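Local atomic coordinates of probable spore coat polysaccharide biosynthesis protein E (Chromobacterium violaceum ATCC 12472, PDB entry 3G8R), a protein that binds zinc and probably acts as a sialic acid synthase-like enzyme, perhaps making an N-acylneuraminate 9-phosphate. Residues E209-A214 / L249-R254; S119-F122 / P126-E129; R130-D135 / S155-R160. All blocks are in the same frame, centred on the assembly; numbering follows the deposited sequence.

How the interactions relate
All three contacts lie in the NeuB-type TIM barrel of this fragment, which also carries a SAF domain; in the barrel, parallel strands lead outward to helices. Along the chain interaction 2 comes first, then interaction 3, then interaction 1. Interactions 2 and 3 share helix 125-132, have centres about 12 Å apart and touch through Leu128 and Met157. Interaction 1 joins helices 209-216 and 242-259 about 30 Å from interaction 2, centre to centre. Interactions 1 and 3 thus pack neighbouring outer helices on one another, while interaction 2 packs a loop on the helix that follows it. Interactions 1 and 2 also adjoin the second subunit.

Interaction 1: residues E209-A214 / L249-R254; sequences EPIMLA and LAAAAR
The methyl group of Ala251 is the bump of this contact, and the hollow that takes it lies between Ile211 and Met212. The setting is the outer layer of a TIM barrel: helix 209-216 follows the seventh strand, helix 242-259 follows the eighth, and the two run side by side in roughly the same direction. Their short segments pass with axes 8.4 Å apart at an angle of 36°. Small residues face Ile211 and Met212 here: within 249-254 the touching side chains are the methyls of Ala251 and Ala252, and Met212 CA and Ala252 CA lie 5.5 Å apart. Trp248 and Ala255 of the same helix extend the contact, the first on Ile211 and the second on Met212.

Ile211 works with both of its branches. Its CG2 forms one wall of the hollow, 3.7 Å from Ala251 CB, while CG1, swung anti to the backbone N (chi1 -161°), reaches over to Ala252 CB at 4.1 Å. The two branches thus straddle successive alanines of one helical turn. On the barrel side Phe222 of strand 221-225 touches Ile211, and Phe8 of strand 7-11 touches Ala252.

Met212, a selenomethionine here, starts out less directly but stretches across beyond CG as an extended chain to form the other wall. Farther out, the same pair of helices meets the second subunit: Arg254 NH2 makes a salt bridge to Asp177 of that subunit, and Leu213 packs on its Met212. Along the Met212 chain, CG passes Ala251 O at 3.9 Å, the selenium follows at 4.0 Å from that oxygen, and the terminal CE comes to rest 4.1 Å from Ala251 CB.

Interaction 2: residues S119-F122 / P126-E129; sequences SCSF and PLLE
The carbonyl oxygen of Phe122 lies against the branched end of Leu128, in contacts with carbon atoms and not in bonds. CD1 comes closest, 3.3 Å from Phe122 O, with CG at 3.9 Å from the same oxygen and CD2 only slightly farther. Leu128 gets there although its CB does not aim straight at the loop: with CG anti to the carbonyl carbon (chi1 -66°), the fork swings across, and CD2 also comes within 4.1 Å of Ser121 O.

One residue earlier, Leu127 makes the second point of contact. Its CB heads toward the loop, CG stands opposite the backbone N (chi1 176°), and CD2 meets Ser121 CB at 3.7 Å, with Ser121 OG a little farther from that methyl at 4.2 Å.

This is a beta-alpha loop of the TIM barrel, in which the chain after the fourth strand, 114-117, folds back on helix 125-132 that follows it. Phe122 CB points away from that helix, and the side chain packs on Ile150 and Val153 of helix 147-158. From the same loop, Cys120 O accepts a hydrogen bond from Arg279 NE of the second subunit, and the side chain of Ser121 lies about 11 Å from the zinc ion. Leu128 sets its methyls against two backbone carbonyls and Leu127 sets one against a serine CB, a union that depends on fit and burial rather than on directional bonds.

Interaction 3: residues R130-D135 / S155-R160; sequences RIARSD and SFMLHR
Arg160 reaches back from just beyond helix 147-158 to brush Ala132, at the last turn of helix 125-132. Its backbone has a positive phi, two residues past the helix end, and its CB points toward the other segment. Arg160 CB lies 4.3 Å from Phe156 O. The next atom, Arg160 CG, draws in to 3.8 Å from Phe156 O. CD is the carbon that makes the contact: it lies 4.4 Å from Ala132 CB and also sits over one face of the Phe156 ring, 4.2 Å above the plane and displaced toward its rim. At CD a nearly eclipsed torsion (chi3 -27°) turns the chain back, and the guanidinium delivers NH1 to Phe156 O in a hydrogen bond of 3.1 Å. The bond is nearly straight (167° at the hydrogen), and the oxygen lies at the edge of the guanidinium, in its plane, while the donor is tilted 26° out of the carbonyl plane. The side chain thus supplies a donor to a carbonyl of the final helical turn.

In the TIM barrel these are neighbouring outer helices, following the fourth and fifth strands, and their C-terminal ends meet here. Lys162 NZ hydrogen-bonds both Ala132 O and Ser134 O.

Ala132 is the shared target. Its methyl meets Phe156 CZ at 3.6 Å, approaching the ring obliquely, and Met157 CE, the end of a selenomethionine, at 4.4 Å. Phe156 and Met157 start off to the side and bend inward, so the methyl is touched by a ring carbon, a terminal methyl and Arg160 CD. On the barrel side, Ile131 packs on Ile115 and Ile117 of strand 114-117.

Interaction 1: residues E209-A214 / L249-R254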
loop_
_atom_site.group_PDB
_atom_site.type_symbol
_atom_site.label_atom_id
_atom_site.label_comp_id
_atom_site.label_asym_id
_atom_site.label_seq_id
_atom_site.Cartn_x
_atom_site.Cartn_y
_atom_site.Cartn_z
ATOM N N GLU A 209 4.252 -7.412 -8.545
ATOM C CA GLU A 209 3.780 -6.896 -7.251
ATOM C C GLU A 209 4.168 -5.455 -6.932
ATOM O O GLU A 209 3.386 -4.752 -6.324
ATOM C CB GLU A 209 4.084 -7.812 -6.085
ATOM C CG GLU A 209 5.487 -8.295 -6.048
ATOM C CD GLU A 209 5.583 -9.753 -6.417
ATOM O OE1 GLU A 209 5.117 -10.577 -5.596
ATOM O OE2 GLU A 209 6.125 -10.056 -7.520
ATOM N N PRO A 210 5.364 -5.005 -7.342
ATOM C CA PRO A 210 5.762 -3.641 -6.979
ATOM C C PRO A 210 4.747 -2.610 -7.400
ATOM O O PRO A 210 4.467 -1.707 -6.644
ATOM C CB PRO A 210 7.083 -3.422 -7.726
ATOM C CG PRO A 210 7.677 -4.737 -7.840
ATOM C CD PRO A 210 6.476 -5.732 -7.983
ATOM N N ILE A 211 4.177 -2.756 -8.582
ATOM C CA ILE A 211 3.125 -1.852 -9.032
ATOM C C ILE A 211 1.897 -1.874 -8.122
ATOM O O ILE A 211 1.347 -0.842 -7.769
ATOM C CB ILE A 211 2.784 -2.106 -10.525
ATOM C CG1 ILE A 211 2.075 -0.897 -11.090
ATOM C CG2 ILE A 211 2.024 -3.432 -10.758
ATOM C CD1 ILE A 211 2.778 0.411 -10.745
HETATM N N MSE A 212 1.477 -3.043 -7.685
HETATM C CA MSE A 212 0.331 -3.079 -6.817
HETATM C C MSE A 212 0.682 -2.329 -5.524
HETATM O O MSE A 212 -0.019 -1.400 -5.079
HETATM C CB MSE A 212 -0.060 -4.515 -6.534
HETATM C CG MSE A 212 -0.055 -5.458 -7.728
HETATM SE SE MSE A 212 -1.086 -6.846 -7.337
HETATM C CE MSE A 212 -0.337 -8.067 -8.383
ATOM N N LEU A 213 1.808 -2.696 -4.936
ATOM C CA LEU A 213 2.312 -2.000 -3.758
ATOM C C LEU A 213 2.375 -0.502 -4.002
ATOM O O LEU A 213 2.147 0.297 -3.094
ATOM C CB LEU A 213 3.679 -2.534 -3.433
ATOM C CG LEU A 213 3.737 -3.548 -2.307
ATOM C CD1 LEU A 213 2.658 -4.561 -2.373
ATOM C CD2 LEU A 213 5.091 -4.197 -2.319
ATOM N N ALA A 214 2.655 -0.129 -5.249
ATOM C CA ALA A 214 2.884 1.258 -5.579
ATOM C C ALA A 214 1.546 1.968 -5.616
ATOM O O ALA A 214 1.388 3.050 -5.073
ATOM C CB ALA A 214 3.603 1.375 -6.912
ATOM N N LEU A 249 0.135 -3.855 -16.511
ATOM C CA LEU A 249 -1.119 -3.103 -16.398
ATOM C C LEU A 249 -2.243 -3.951 -15.837
ATOM O O LEU A 249 -3.206 -3.426 -15.232
ATOM C CB LEU A 249 -1.550 -2.610 -17.770
ATOM C CG LEU A 249 -0.528 -1.754 -18.496
ATOM C CD1 LEU A 249 -1.079 -1.383 -19.829
ATOM C CD2 LEU A 249 -0.196 -0.517 -17.662
ATOM N N ALA A 250 -2.149 -5.257 -16.069
ATOM C CA ALA A 250 -3.150 -6.170 -15.551
ATOM C C ALA A 250 -3.070 -6.205 -14.032
ATOM O O ALA A 250 -4.083 -6.401 -13.324
ATOM C CB ALA A 250 -2.918 -7.542 -16.100
ATOM N N ALA A 251 -1.846 -6.023 -13.545
ATOM C CA ALA A 251 -1.560 -6.100 -12.151
ATOM C C ALA A 251 -2.128 -4.855 -11.506
ATOM O O ALA A 251 -2.762 -4.924 -10.455
ATOM C CB ALA A 251 -0.100 -6.162 -11.966
ATOM N N ALA A 252 -1.913 -3.707 -12.138
ATOM C CA ALA A 252 -2.395 -2.479 -11.562
ATOM C C ALA A 252 -3.922 -2.568 -11.579
ATOM O O ALA A 252 -4.574 -2.308 -10.563
ATOM C CB ALA A 252 -1.852 -1.273 -12.327
ATOM N N ALA A 253 -4.470 -3.014 -12.712
ATOM C CA ALA A 253 -5.894 -3.210 -12.893
ATOM C C ALA A 253 -6.512 -3.984 -11.747
ATOM O O ALA A 253 -7.536 -3.569 -11.165
ATOM C CB ALA A 253 -6.128 -3.955 -14.164
ATOM N N ARG A 254 -5.873 -5.104 -11.428
ATOM C CA ARG A 254 -6.280 -5.947 -10.323
ATOM C C ARG A 254 -6.212 -5.226 -8.965
ATOM O O ARG A 254 -7.149 -5.283 -8.176
ATOM C CB ARG A 254 -5.430 -7.213 -10.320
ATOM C CG ARG A 254 -5.915 -8.278 -9.393
ATOM C CD ARG A 254 -5.136 -9.580 -9.565
ATOM N NE ARG A 254 -5.389 -10.490 -8.434
ATOM C CZ ARG A 254 -6.545 -11.135 -8.229
ATOM N NH1 ARG A 254 -7.573 -11.015 -9.072
ATOM N NH2 ARG A 254 -6.695 -11.897 -7.165
#

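Interaction 2: residues S119-F122 / P126-E129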
loop_
_atom_site.group_PDB
_atom_site.type_symbol
_atom_site.label_atom_id
_atom_site.label_comp_id
_atom_site.label_asym_id
_atom_site.label_seq_id
_atom_site.Cartn_x
_atom_site.Cartn_y
_atom_site.Cartn_z
ATOM N N SER A 119 16.683 11.894 -12.573
ATOM C CA SER A 119 17.191 12.037 -11.219
ATOM C C SER A 119 18.567 12.648 -11.212
ATOM O O SER A 119 18.956 13.264 -10.228
ATOM C CB SER A 119 17.255 10.673 -10.523
ATOM O OG SER A 119 16.530 9.712 -11.264
ATOM N N CYS A 120 19.315 12.443 -12.296
ATOM C CA CYS A 120 20.704 12.926 -12.408
ATOM C C CYS A 120 20.721 14.427 -12.622
ATOM O O CYS A 120 21.606 15.139 -12.102
ATOM C CB CYS A 120 21.443 12.219 -13.544
ATOM S SG CYS A 120 20.619 12.338 -15.145
ATOM N N SER A 121 19.727 14.908 -13.369
ATOM C CA SER A 121 19.584 16.324 -13.622
ATOM C C SER A 121 18.721 16.958 -12.561
ATOM O O SER A 121 18.403 18.144 -12.668
ATOM C CB SER A 121 18.907 16.561 -14.961
ATOM O OG SER A 121 19.143 15.497 -15.856
ATOM N N PHE A 122 18.301 16.194 -11.554
ATOM C CA PHE A 122 17.381 16.770 -10.591
ATOM C C PHE A 122 17.933 18.077 -10.043
ATOM O O PHE A 122 17.201 19.034 -9.954
ATOM C CB PHE A 122 16.971 15.813 -9.458
ATOM C CG PHE A 122 15.801 16.325 -8.620
ATOM C CD1 PHE A 122 15.980 16.708 -7.283
ATOM C CD2 PHE A 122 14.517 16.447 -9.175
ATOM C CE1 PHE A 122 14.904 17.206 -6.500
ATOM C CE2 PHE A 122 13.444 16.932 -8.401
ATOM C CZ PHE A 122 13.650 17.314 -7.055
ATOM N N PRO A 126 21.074 25.020 -13.677
ATOM C CA PRO A 126 20.929 25.718 -14.950
ATOM C C PRO A 126 19.884 25.048 -15.828
ATOM O O PRO A 126 19.142 25.751 -16.524
ATOM C CB PRO A 126 22.307 25.572 -15.599
ATOM C CG PRO A 126 23.233 25.291 -14.476
ATOM C CD PRO A 126 22.456 24.560 -13.443
ATOM N N LEU A 127 19.823 23.714 -15.812
ATOM C CA LEU A 127 18.837 23.012 -16.628
ATOM C C LEU A 127 17.442 23.304 -16.120
ATOM O O LEU A 127 16.505 23.425 -16.921
ATOM C CB LEU A 127 19.077 21.493 -16.674
ATOM C CG LEU A 127 18.000 20.731 -17.452
ATOM C CD1 LEU A 127 17.881 21.237 -18.906
ATOM C CD2 LEU A 127 18.152 19.224 -17.434
ATOM N N LEU A 128 17.311 23.409 -14.795
ATOM C CA LEU A 128 16.016 23.696 -14.179
ATOM C C LEU A 128 15.545 25.098 -14.528
ATOM O O LEU A 128 14.377 25.290 -14.866
ATOM C CB LEU A 128 16.047 23.503 -12.660
ATOM C CG LEU A 128 16.255 22.080 -12.151
ATOM C CD1 LEU A 128 15.758 21.952 -10.721
ATOM C CD2 LEU A 128 15.563 21.028 -13.016
ATOM N N GLU A 129 16.449 26.068 -14.450
ATOM C CA GLU A 129 16.121 27.419 -14.866
ATOM C C GLU A 129 15.536 27.375 -16.270
ATOM O O GLU A 129 14.468 27.929 -16.493
ATOM C CB GLU A 129 17.334 28.345 -14.798
ATOM C CG GLU A 129 17.691 28.824 -13.383
ATOM C CD GLU A 129 19.141 29.359 -13.247
ATOM O OE1 GLU A 129 20.086 28.725 -13.790
ATOM O OE2 GLU A 129 19.339 30.402 -12.567
#

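Interaction 3: residues R130-D135 / S155-R160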
loop_
_atom_site.group_PDB
_atom_site.type_symbol
_atom_site.label_atom_id
_atom_site.label_comp_id
_atom_site.label_asym_id
_atom_site.label_seq_id
_atom_site.Cartn_x
_atom_site.Cartn_y
_atom_site.Cartn_z
ATOM N N ARG A 130 16.195 26.673 -17.198
ATOM C CA ARG A 130 15.692 26.594 -18.575
ATOM C C ARG A 130 14.323 25.978 -18.663
ATOM O O ARG A 130 13.536 26.390 -19.526
ATOM C CB ARG A 130 16.612 25.863 -19.553
ATOM C CG ARG A 130 16.936 26.742 -20.782
ATOM C CD ARG A 130 16.038 26.630 -22.041
ATOM N NE ARG A 130 14.614 26.928 -21.846
ATOM C CZ ARG A 130 13.689 26.887 -22.811
ATOM N NH1 ARG A 130 14.018 26.593 -24.068
ATOM N NH2 ARG A 130 12.416 27.119 -22.513
ATOM N N ILE A 131 14.042 25.010 -17.787
ATOM C CA ILE A 131 12.758 24.300 -17.797
ATOM C C ILE A 131 11.665 25.181 -17.214
ATOM O O ILE A 131 10.541 25.217 -17.703
ATOM C CB ILE A 131 12.854 22.978 -17.016
ATOM C CG1 ILE A 131 13.740 21.980 -17.777
ATOM C CG2 ILE A 131 11.487 22.423 -16.761
ATOM C CD1 ILE A 131 14.093 20.679 -17.026
ATOM N N ALA A 132 12.018 25.884 -16.149
ATOM C CA ALA A 132 11.081 26.770 -15.460
ATOM C C ALA A 132 10.535 27.824 -16.402
ATOM O O ALA A 132 9.381 28.160 -16.337
ATOM C CB ALA A 132 11.750 27.435 -14.283
ATOM N N ARG A 133 11.370 28.347 -17.282
ATOM C CA ARG A 133 10.887 29.337 -18.215
ATOM C C ARG A 133 10.089 28.699 -19.353
ATOM O O ARG A 133 9.842 29.322 -20.358
ATOM C CB ARG A 133 12.010 30.282 -18.678
ATOM C CG ARG A 133 12.945 29.803 -19.759
ATOM C CD ARG A 133 13.794 30.993 -20.294
ATOM N NE ARG A 133 14.933 31.299 -19.415
ATOM C CZ ARG A 133 16.207 30.994 -19.695
ATOM N NH1 ARG A 133 16.525 30.387 -20.847
ATOM N NH2 ARG A 133 17.168 31.298 -18.824
ATOM N N SER A 134 9.671 27.454 -19.167
ATOM C CA SER A 134 8.849 26.761 -20.152
ATOM C C SER A 134 7.429 26.812 -19.628
ATOM O O SER A 134 7.215 27.341 -18.548
ATOM C CB SER A 134 9.315 25.317 -20.292
ATOM O OG SER A 134 8.960 24.794 -21.551
ATOM N N ASP A 135 6.450 26.283 -20.355
ATOM C CA ASP A 135 5.068 26.342 -19.841
ATOM C C ASP A 135 4.301 24.993 -19.878
ATOM O O ASP A 135 3.061 24.917 -19.976
ATOM C CB ASP A 135 4.292 27.529 -20.455
ATOM C CG ASP A 135 4.632 28.904 -19.770
ATOM O OD1 ASP A 135 4.641 28.989 -18.513
ATOM O OD2 ASP A 135 4.868 29.914 -20.491
ATOM N N SER A 155 9.280 23.567 -3.867
ATOM C CA SER A 155 8.951 24.933 -3.540
ATOM C C SER A 155 9.126 25.861 -4.749
ATOM O O SER A 155 8.218 26.602 -5.110
ATOM C CB SER A 155 9.822 25.375 -2.361
ATOM O OG SER A 155 9.895 26.778 -2.244
ATOM N N PHE A 156 10.275 25.779 -5.395
ATOM C CA PHE A 156 10.597 26.707 -6.446
ATOM C C PHE A 156 9.697 26.548 -7.655
ATOM O O PHE A 156 9.249 27.533 -8.205
ATOM C CB PHE A 156 12.067 26.568 -6.807
ATOM C CG PHE A 156 12.385 26.781 -8.267
ATOM C CD1 PHE A 156 12.375 25.715 -9.153
ATOM C CD2 PHE A 156 12.745 28.034 -8.735
ATOM C CE1 PHE A 156 12.682 25.893 -10.488
ATOM C CE2 PHE A 156 13.064 28.226 -10.070
ATOM C CZ PHE A 156 13.035 27.144 -10.948
HETATM N N MSE A 157 9.437 25.308 -8.057
HETATM C CA MSE A 157 8.465 25.016 -9.102
HETATM C C MSE A 157 7.032 25.390 -8.717
HETATM O O MSE A 157 6.285 25.901 -9.539
HETATM C CB MSE A 157 8.546 23.538 -9.481
HETATM C CG MSE A 157 9.848 23.154 -10.218
HETATM SE SE MSE A 157 9.919 23.711 -11.930
HETATM C CE MSE A 157 11.628 23.458 -12.344
ATOM N N LEU A 158 6.636 25.140 -7.474
ATOM C CA LEU A 158 5.240 25.362 -7.071
ATOM C C LEU A 158 4.929 26.844 -6.998
ATOM O O LEU A 158 3.806 27.295 -7.273
ATOM C CB LEU A 158 4.946 24.728 -5.718
ATOM C CG LEU A 158 4.568 23.251 -5.638
ATOM C CD1 LEU A 158 4.160 22.886 -4.203
ATOM C CD2 LEU A 158 3.503 22.821 -6.626
ATOM N N HIS A 159 5.929 27.591 -6.556
ATOM C CA HIS A 159 5.869 29.016 -6.598
ATOM C C HIS A 159 6.244 29.341 -8.023
ATOM O O HIS A 159 7.291 28.892 -8.501
ATOM C CB HIS A 159 6.909 29.588 -5.663
ATOM C CG HIS A 159 6.836 31.068 -5.546
ATOM N ND1 HIS A 159 7.769 31.902 -6.118
ATOM C CD2 HIS A 159 5.920 31.867 -4.950
ATOM C CE1 HIS A 159 7.445 33.156 -5.861
ATOM N NE2 HIS A 159 6.330 33.160 -5.149
ATOM N N ARG A 160 5.405 30.106 -8.711
ATOM C CA ARG A 160 5.511 30.193 -10.173
ATOM C C ARG A 160 4.713 29.056 -10.861
ATOM O O ARG A 160 4.919 28.722 -12.031
ATOM C CB ARG A 160 6.977 30.295 -10.637
ATOM C CG ARG A 160 7.568 29.064 -11.255
ATOM C CD ARG A 160 9.082 29.102 -11.205
ATOM N NE ARG A 160 9.645 30.456 -11.186
ATOM C CZ ARG A 160 10.225 31.030 -10.125
ATOM N NH1 ARG A 160 10.322 30.383 -8.951
ATOM N NH2 ARG A 160 10.703 32.271 -10.235
#